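Local coordinates for protein methionine gamma-lyase (Trichomonas vaginalis, PDB 1E5E) that belongs to the Cys/Met metabolism family of PLP-dependent enzymes, with an aminotransferase-like fold and an assembly of four chains, at residues 18-21 against 27-30; 69-74 against 221-226; 120-123 against 128-131. All coordinates share one frame; numbering follows the deposited sequence.

Contact 1 of 3, residues 18-21 against 27-30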
loop_
_atom_site.group_PDB
_atom_site.type_symbol
_atom_site.label_atom_id
_atom_site.label_comp_id
_atom_site.label_asym_id
_atom_site.label_seq_id
_atom_site.Cartn_x
_atom_site.Cartn_y
_atom_site.Cartn_z
ATOM N N GLN A 18 2.657 -3.949 -20.484
ATOM C CA GLN A 18 3.867 -4.369 -19.807
ATOM C C GLN A 18 4.157 -5.843 -20.045
ATOM O O GLN A 18 3.232 -6.604 -20.337
ATOM C CB GLN A 18 3.654 -4.174 -18.273
ATOM C CG GLN A 18 3.415 -2.672 -17.982
ATOM C CD GLN A 18 4.646 -1.874 -18.415
ATOM O OE1 GLN A 18 5.675 -1.939 -17.738
ATOM N NE2 GLN A 18 4.571 -1.161 -19.532
ATOM N N LYS A 19 5.380 -6.293 -19.824
ATOM C CA LYS A 19 5.623 -7.739 -19.966
ATOM C C LYS A 19 6.048 -8.278 -18.603
ATOM O O LYS A 19 7.223 -8.061 -18.237
ATOM C CB LYS A 19 6.709 -7.844 -21.059
ATOM N N ASP A 20 5.202 -8.866 -17.781
ATOM C CA ASP A 20 5.700 -9.291 -16.459
ATOM C C ASP A 20 6.196 -10.727 -16.557
ATOM O O ASP A 20 5.481 -11.508 -17.195
ATOM C CB ASP A 20 4.639 -9.104 -15.398
ATOM C CG ASP A 20 5.103 -9.822 -14.133
ATOM O OD1 ASP A 20 5.923 -9.227 -13.400
ATOM O OD2 ASP A 20 4.580 -10.932 -13.984
ATOM N N GLN A 21 7.256 -11.127 -15.872
ATOM C CA GLN A 21 7.844 -12.454 -15.971
ATOM C C GLN A 21 6.893 -13.568 -15.540
ATOM O O GLN A 21 6.884 -14.685 -16.120
ATOM C CB GLN A 21 9.162 -12.593 -15.182
ATOM C CG GLN A 21 9.034 -12.221 -13.702
ATOM C CD GLN A 21 10.364 -11.714 -13.090
ATOM O OE1 GLN A 21 10.651 -10.492 -13.066
ATOM N NE2 GLN A 21 11.120 -12.711 -12.583
ATOM N N PRO A 27 0.440 -5.501 -13.475
ATOM C CA PRO A 27 1.881 -5.388 -13.261
ATOM C C PRO A 27 2.235 -4.976 -11.833
ATOM O O PRO A 27 1.514 -4.136 -11.304
ATOM C CB PRO A 27 2.284 -4.258 -14.215
ATOM C CG PRO A 27 1.264 -4.353 -15.325
ATOM C CD PRO A 27 -0.046 -4.673 -14.642
ATOM N N PRO A 28 3.220 -5.594 -11.220
ATOM C CA PRO A 28 3.488 -5.379 -9.809
ATOM C C PRO A 28 3.969 -3.995 -9.422
ATOM O O PRO A 28 4.469 -3.262 -10.288
ATOM C CB PRO A 28 4.451 -6.516 -9.481
ATOM C CG PRO A 28 5.163 -6.791 -10.791
ATOM C CD PRO A 28 4.106 -6.616 -11.856
ATOM N N ILE A 29 3.906 -3.670 -8.136
ATOM C CA ILE A 29 4.393 -2.382 -7.672
ATOM C C ILE A 29 5.887 -2.349 -7.412
ATOM O O ILE A 29 6.301 -2.978 -6.425
ATOM C CB ILE A 29 3.627 -2.062 -6.350
ATOM C CG1 ILE A 29 2.114 -2.218 -6.518
ATOM C CG2 ILE A 29 3.940 -0.669 -5.849
ATOM C CD1 ILE A 29 1.295 -2.050 -5.261
ATOM N N TYR A 30 6.700 -1.617 -8.182
ATOM C CA TYR A 30 8.135 -1.572 -7.887
ATOM C C TYR A 30 8.415 -0.627 -6.732
ATOM O O TYR A 30 9.049 0.402 -6.968
ATOM C CB TYR A 30 8.923 -1.216 -9.171
ATOM C CG TYR A 30 9.094 -2.497 -9.980
ATOM C CD1 TYR A 30 10.206 -3.317 -9.803
ATOM C CD2 TYR A 30 8.097 -2.898 -10.831
ATOM C CE1 TYR A 30 10.291 -4.503 -10.474
ATOM C CE2 TYR A 30 8.159 -4.079 -11.529
ATOM C CZ TYR A 30 9.282 -4.873 -11.348
ATOM O OH TYR A 30 9.358 -6.055 -12.030
HETATM O O HOH W 1 7.321 -6.928 -13.689
#
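Q18 and D20 touch the proline pair P27-P28 with side chains set by different first torsions. In Q18, CG lies anti to the carbonyl carbon (chi1 -62°), and the chain bends at chi2. In D20, CG lies anti to the backbone N (chi1 168°), which lays the carboxylate against the P28 ring. The Q18 side chain meets the P27 ring at about a right angle. Its CB is 3.8 Å from P27 CG, and its CG is equally near that ring carbon. The amide end of Q18 turns elsewhere, with NE2 hydrogen-bonded to N16 O. D20 OD1 is 3.5 Å from P28 CD and 3.6 Å from P28 CG. No direct hydrogen bond joins the two segments; a water does so instead. It donates to D20 OD1 at 2.7 Å and to Y30 OH at 2.8 Å, and sits in the plane of the Y30 ring, at its edge. D20 OD1 is also hydrogen-bonded to Y30 OH of the second subunit, and the pair is reciprocal: Y30 OH here is bonded to D20 OD1 of that subunit. D20 OD2 accepts hydrogen bonds from the backbone N of F22 and of A24, the first closing an Asx turn at the start of the bend between the two segments, in the loop from helix 8-14 to helix 40-47, at the interface with the second subunit.

Contact 2 of 3, residues 69-74 against 221-226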
loop_
_atom_site.group_PDB
_atom_site.type_symbol
_atom_site.label_atom_id
_atom_site.label_comp_id
_atom_site.label_asym_id
_atom_site.label_seq_id
_atom_site.Cartn_x
_atom_site.Cartn_y
_atom_site.Cartn_z
ATOM N N GLY A 69 4.000 5.876 -20.085
ATOM C CA GLY A 69 3.779 5.434 -21.474
ATOM C C GLY A 69 2.294 5.429 -21.769
ATOM O O GLY A 69 1.822 5.812 -22.859
ATOM N N LYS A 70 1.508 5.070 -20.759
ATOM C CA LYS A 70 0.043 5.098 -20.954
ATOM C C LYS A 70 -0.427 6.529 -21.180
ATOM O O LYS A 70 -1.127 6.803 -22.187
ATOM C CB LYS A 70 -0.659 4.413 -19.806
ATOM C CG LYS A 70 -0.652 2.883 -19.835
ATOM C CD LYS A 70 -1.211 2.277 -18.566
ATOM C CE LYS A 70 -1.492 0.768 -18.711
ATOM N NZ LYS A 70 -0.248 0.048 -19.121
ATOM N N ILE A 71 0.066 7.509 -20.430
ATOM C CA ILE A 71 -0.352 8.908 -20.553
ATOM C C ILE A 71 0.214 9.546 -21.825
ATOM O O ILE A 71 -0.517 10.278 -22.498
ATOM C CB ILE A 71 0.103 9.765 -19.346
ATOM C CG1 ILE A 71 -0.488 9.268 -18.011
ATOM C CG2 ILE A 71 -0.172 11.244 -19.535
ATOM C CD1 ILE A 71 -1.996 9.380 -17.963
ATOM N N ALA A 72 1.477 9.261 -22.165
ATOM C CA ALA A 72 2.057 9.786 -23.404
ATOM C C ALA A 72 1.231 9.287 -24.595
ATOM O O ALA A 72 1.001 10.046 -25.531
ATOM C CB ALA A 72 3.456 9.247 -23.698
ATOM N N PHE A 73 0.776 8.018 -24.553
ATOM C CA PHE A 73 -0.081 7.531 -25.640
ATOM C C PHE A 73 -1.389 8.325 -25.676
ATOM O O PHE A 73 -1.797 8.778 -26.767
ATOM C CB PHE A 73 -0.340 6.025 -25.517
ATOM C CG PHE A 73 -1.150 5.485 -26.657
ATOM C CD1 PHE A 73 -2.521 5.588 -26.665
ATOM C CD2 PHE A 73 -0.500 4.892 -27.720
ATOM C CE1 PHE A 73 -3.250 5.160 -27.773
ATOM C CE2 PHE A 73 -1.221 4.397 -28.799
ATOM C CZ PHE A 73 -2.605 4.550 -28.821
ATOM N N LEU A 74 -2.046 8.480 -24.513
ATOM C CA LEU A 74 -3.313 9.199 -24.471
ATOM C C LEU A 74 -3.212 10.666 -24.890
ATOM O O LEU A 74 -4.180 11.173 -25.464
ATOM C CB LEU A 74 -3.960 9.099 -23.075
ATOM C CG LEU A 74 -4.408 7.640 -22.740
ATOM C CD1 LEU A 74 -4.780 7.528 -21.255
ATOM C CD2 LEU A 74 -5.611 7.245 -23.599
ATOM N N LEU A 221 1.909 15.168 -14.024
ATOM C CA LEU A 221 2.438 14.638 -15.272
ATOM C C LEU A 221 2.867 15.720 -16.239
ATOM O O LEU A 221 2.310 16.804 -16.325
ATOM C CB LEU A 221 1.380 13.775 -16.005
ATOM C CG LEU A 221 0.810 12.596 -15.187
ATOM C CD1 LEU A 221 -0.642 12.306 -15.550
ATOM C CD2 LEU A 221 1.673 11.336 -15.295
ATOM N N ILE A 222 3.914 15.428 -17.012
ATOM C CA ILE A 222 4.488 16.286 -17.989
ATOM C C ILE A 222 4.537 15.528 -19.303
ATOM O O ILE A 222 4.959 14.364 -19.198
ATOM C CB ILE A 222 5.927 16.700 -17.646
ATOM C CG1 ILE A 222 6.014 17.356 -16.269
ATOM C CG2 ILE A 222 6.448 17.633 -18.753
ATOM C CD1 ILE A 222 7.432 17.439 -15.734
ATOM N N CYS A 223 3.955 16.061 -20.384
ATOM C CA CYS A 223 3.906 15.261 -21.612
ATOM C C CYS A 223 4.478 16.087 -22.783
ATOM O O CYS A 223 4.106 17.278 -22.878
ATOM C CB CYS A 223 2.456 14.945 -21.996
ATOM S SG CYS A 223 1.507 14.192 -20.660
ATOM N N GLY A 224 5.298 15.484 -23.612
ATOM C CA GLY A 224 5.878 16.285 -24.706
ATOM C C GLY A 224 6.945 15.451 -25.424
ATOM O O GLY A 224 6.932 14.227 -25.386
ATOM N N LYS A 225 7.823 16.139 -26.123
ATOM C CA LYS A 225 8.888 15.534 -26.902
ATOM C C LYS A 225 9.888 14.835 -25.989
ATOM O O LYS A 225 10.257 15.384 -24.967
ATOM C CB LYS A 225 9.698 16.588 -27.685
ATOM C CG LYS A 225 8.907 17.410 -28.683
ATOM C CD LYS A 225 8.484 16.550 -29.873
ATOM C CE LYS A 225 7.670 17.438 -30.834
ATOM N NZ LYS A 225 7.127 16.547 -31.910
ATOM N N ALA A 226 10.535 13.824 -26.526
ATOM C CA ALA A 226 11.533 13.055 -25.780
ATOM C C ALA A 226 12.740 13.898 -25.421
ATOM O O ALA A 226 13.274 13.779 -24.319
ATOM C CB ALA A 226 11.836 11.797 -26.607
#
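I71 lies on a regular helical turn, and L221 and C223 on an extended strand that faces it. In segment 69-74 the i to i+4 bonds are intact: F73 N reaches G69 O at 3.0 Å, and L74 N reaches K70 O. Along 221-224 the side chains alternate, so L221 and C223 point to the helix and I222 points away. The strand is an antiparallel member of the seven-stranded mixed sheet of the large domain in this fold-type I PLP-dependent enzyme. It lies between strands 79-83 and 202-206, and helix 62-75 packs on one face there. The side chain of L221 is about 9 Å from the bound PPJ. I71 is the helix residue that makes this buried contact. Its CG2 is anti to the backbone N and meets C223 SG at 3.6 Å. Its CG1 lies anti to the carbonyl carbon and is 3.9 Å from L221 CD1. I71 and L221 reach toward each other tip to tip, and both methyls of L221 take part. I71 CG1 is 4.0 Å from L221 CD2, and I71 CD1 is as far from L221 CD1. C80 of strand 79-83 touches both I71 and L221, and L257 of helix 247-257 also packs on I71.

Contact 3 of 3, residues 120-123 against 128-131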
loop_
_atom_site.group_PDB
_atom_site.type_symbol
_atom_site.label_atom_id
_atom_site.label_comp_id
_atom_site.label_asym_id
_atom_site.label_seq_id
_atom_site.Cartn_x
_atom_site.Cartn_y
_atom_site.Cartn_z
ATOM N N HIS A 120 5.945 35.271 -7.775
ATOM C CA HIS A 120 6.918 35.430 -6.727
ATOM C C HIS A 120 8.212 34.649 -6.810
ATOM O O HIS A 120 9.286 35.233 -6.658
ATOM C CB HIS A 120 6.230 35.178 -5.362
ATOM C CG HIS A 120 5.079 36.132 -5.182
ATOM N ND1 HIS A 120 5.316 37.495 -5.130
ATOM C CD2 HIS A 120 3.747 35.971 -5.047
ATOM C CE1 HIS A 120 4.174 38.135 -4.967
ATOM N NE2 HIS A 120 3.209 37.229 -4.915
ATOM N N ALA A 121 8.179 33.353 -7.076
ATOM C CA ALA A 121 9.378 32.536 -7.165
ATOM C C ALA A 121 10.219 32.754 -8.400
ATOM O O ALA A 121 11.427 32.965 -8.350
ATOM C CB ALA A 121 8.996 31.044 -7.026
ATOM N N LEU A 122 9.589 32.674 -9.585
ATOM C CA LEU A 122 10.319 32.854 -10.838
ATOM C C LEU A 122 10.984 34.241 -10.886
ATOM O O LEU A 122 12.136 34.316 -11.305
ATOM C CB LEU A 122 9.473 32.583 -12.071
ATOM C CG LEU A 122 8.837 31.270 -12.546
ATOM C CD1 LEU A 122 8.363 31.360 -13.986
ATOM C CD2 LEU A 122 9.785 30.087 -12.348
ATOM N N THR A 123 10.295 35.276 -10.436
ATOM C CA THR A 123 10.845 36.618 -10.435
ATOM C C THR A 123 11.966 36.812 -9.426
ATOM O O THR A 123 12.886 37.556 -9.763
ATOM C CB THR A 123 9.754 37.680 -10.237
ATOM O OG1 THR A 123 9.067 37.458 -9.013
ATOM C CG2 THR A 123 8.707 37.660 -11.363
ATOM N N GLN A 128 11.706 37.102 -16.186
ATOM C CA GLN A 128 10.637 38.118 -16.335
ATOM C C GLN A 128 9.301 37.456 -16.664
ATOM O O GLN A 128 9.253 36.534 -17.489
ATOM C CB GLN A 128 11.012 39.112 -17.424
ATOM C CG GLN A 128 12.397 39.699 -17.297
ATOM C CD GLN A 128 12.630 40.675 -18.447
ATOM O OE1 GLN A 128 13.310 40.367 -19.410
ATOM N NE2 GLN A 128 12.041 41.854 -18.270
ATOM N N VAL A 129 8.246 37.927 -16.032
ATOM C CA VAL A 129 6.896 37.375 -16.189
ATOM C C VAL A 129 5.847 38.446 -16.475
ATOM O O VAL A 129 5.691 39.368 -15.667
ATOM C CB VAL A 129 6.431 36.706 -14.856
ATOM C CG1 VAL A 129 5.009 36.161 -14.904
ATOM C CG2 VAL A 129 7.346 35.562 -14.426
ATOM N N ASP A 130 5.011 38.278 -17.497
ATOM C CA ASP A 130 3.846 39.117 -17.701
ATOM C C ASP A 130 2.600 38.224 -17.684
ATOM O O ASP A 130 2.571 37.178 -18.329
ATOM C CB ASP A 130 3.864 39.819 -19.078
ATOM C CG ASP A 130 4.985 40.856 -19.114
ATOM O OD1 ASP A 130 4.882 41.729 -18.248
ATOM O OD2 ASP A 130 5.965 40.748 -19.868
ATOM N N PHE A 131 1.556 38.686 -17.026
ATOM C CA PHE A 131 0.288 38.011 -16.958
ATOM C C PHE A 131 -0.655 38.752 -17.910
ATOM O O PHE A 131 -0.819 39.966 -17.740
ATOM C CB PHE A 131 -0.269 38.063 -15.541
ATOM C CG PHE A 131 0.489 37.242 -14.524
ATOM C CD1 PHE A 131 0.400 35.852 -14.542
ATOM C CD2 PHE A 131 1.226 37.854 -13.530
ATOM C CE1 PHE A 131 1.052 35.097 -13.576
ATOM C CE2 PHE A 131 1.886 37.119 -12.555
ATOM C CZ PHE A 131 1.796 35.727 -12.597
#
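V129 has more surface buried here than any other residue, and it meets T123 and L122 through one methyl, CG2. That methyl lies anti to the carbonyl carbon (chi1 177° puts the other methyl, CG1, anti to the backbone N). V129 CG2 is 4.0 Å from T123 CG2, and the two side chains cross at about a right angle. V129 CG2 is also 4.3 Å from L122 CD1, a looser apolar approach. The other branch of V129 has a different neighbour. CG1 stands 3.9 Å above one face of the F131 ring, offset toward its rim; F131 lies two residues on along the strand and also packs on helix 112-124. T123 uses its two branches separately. Its methyl faces V129, while OG1, placed between the backbone N and the carbonyl carbon (chi1 58°), is hydrogen-bonded back to E119 O one turn earlier. The hydroxyl is thus satisfied within the helix, and the methyl is the branch that meets the strand. L122 is buried, and V94 and L95 of helix 86-97 also touch it. The contact lies within a beta-alpha-beta unit made of strand 103-107, helix 112-124 and strand 128-132. L104 of strand 103-107 touches both L122 and V129, F131 stacks on H115 of helix 112-124, and strand 128-132 is the outermost strand on this side of the sheet within the chain.

How the contacts relate
From the N terminus, contact 1 comes first. Within the linker from helix 8-14 to helix 40-47 it closes a short loop, with five residues between its segments. Contact 2 opens later, on helix 62-75, and closes on strand 220-224, with 146 residues between. Contact 3 opens and closes within that span, with four residues between its segments, at the turn from helix 112-124 to strand 128-132. No two contacts cross. Contacts 2 and 3 both reach the seven-stranded sheet, near its opposite ends, and their centres are 27 Å apart. Contact 1 joins two parts of the N-terminal loop where it meets the second subunit. Its nearest atoms are about 5 Å from contact 2 but about 30 Å from contact 3.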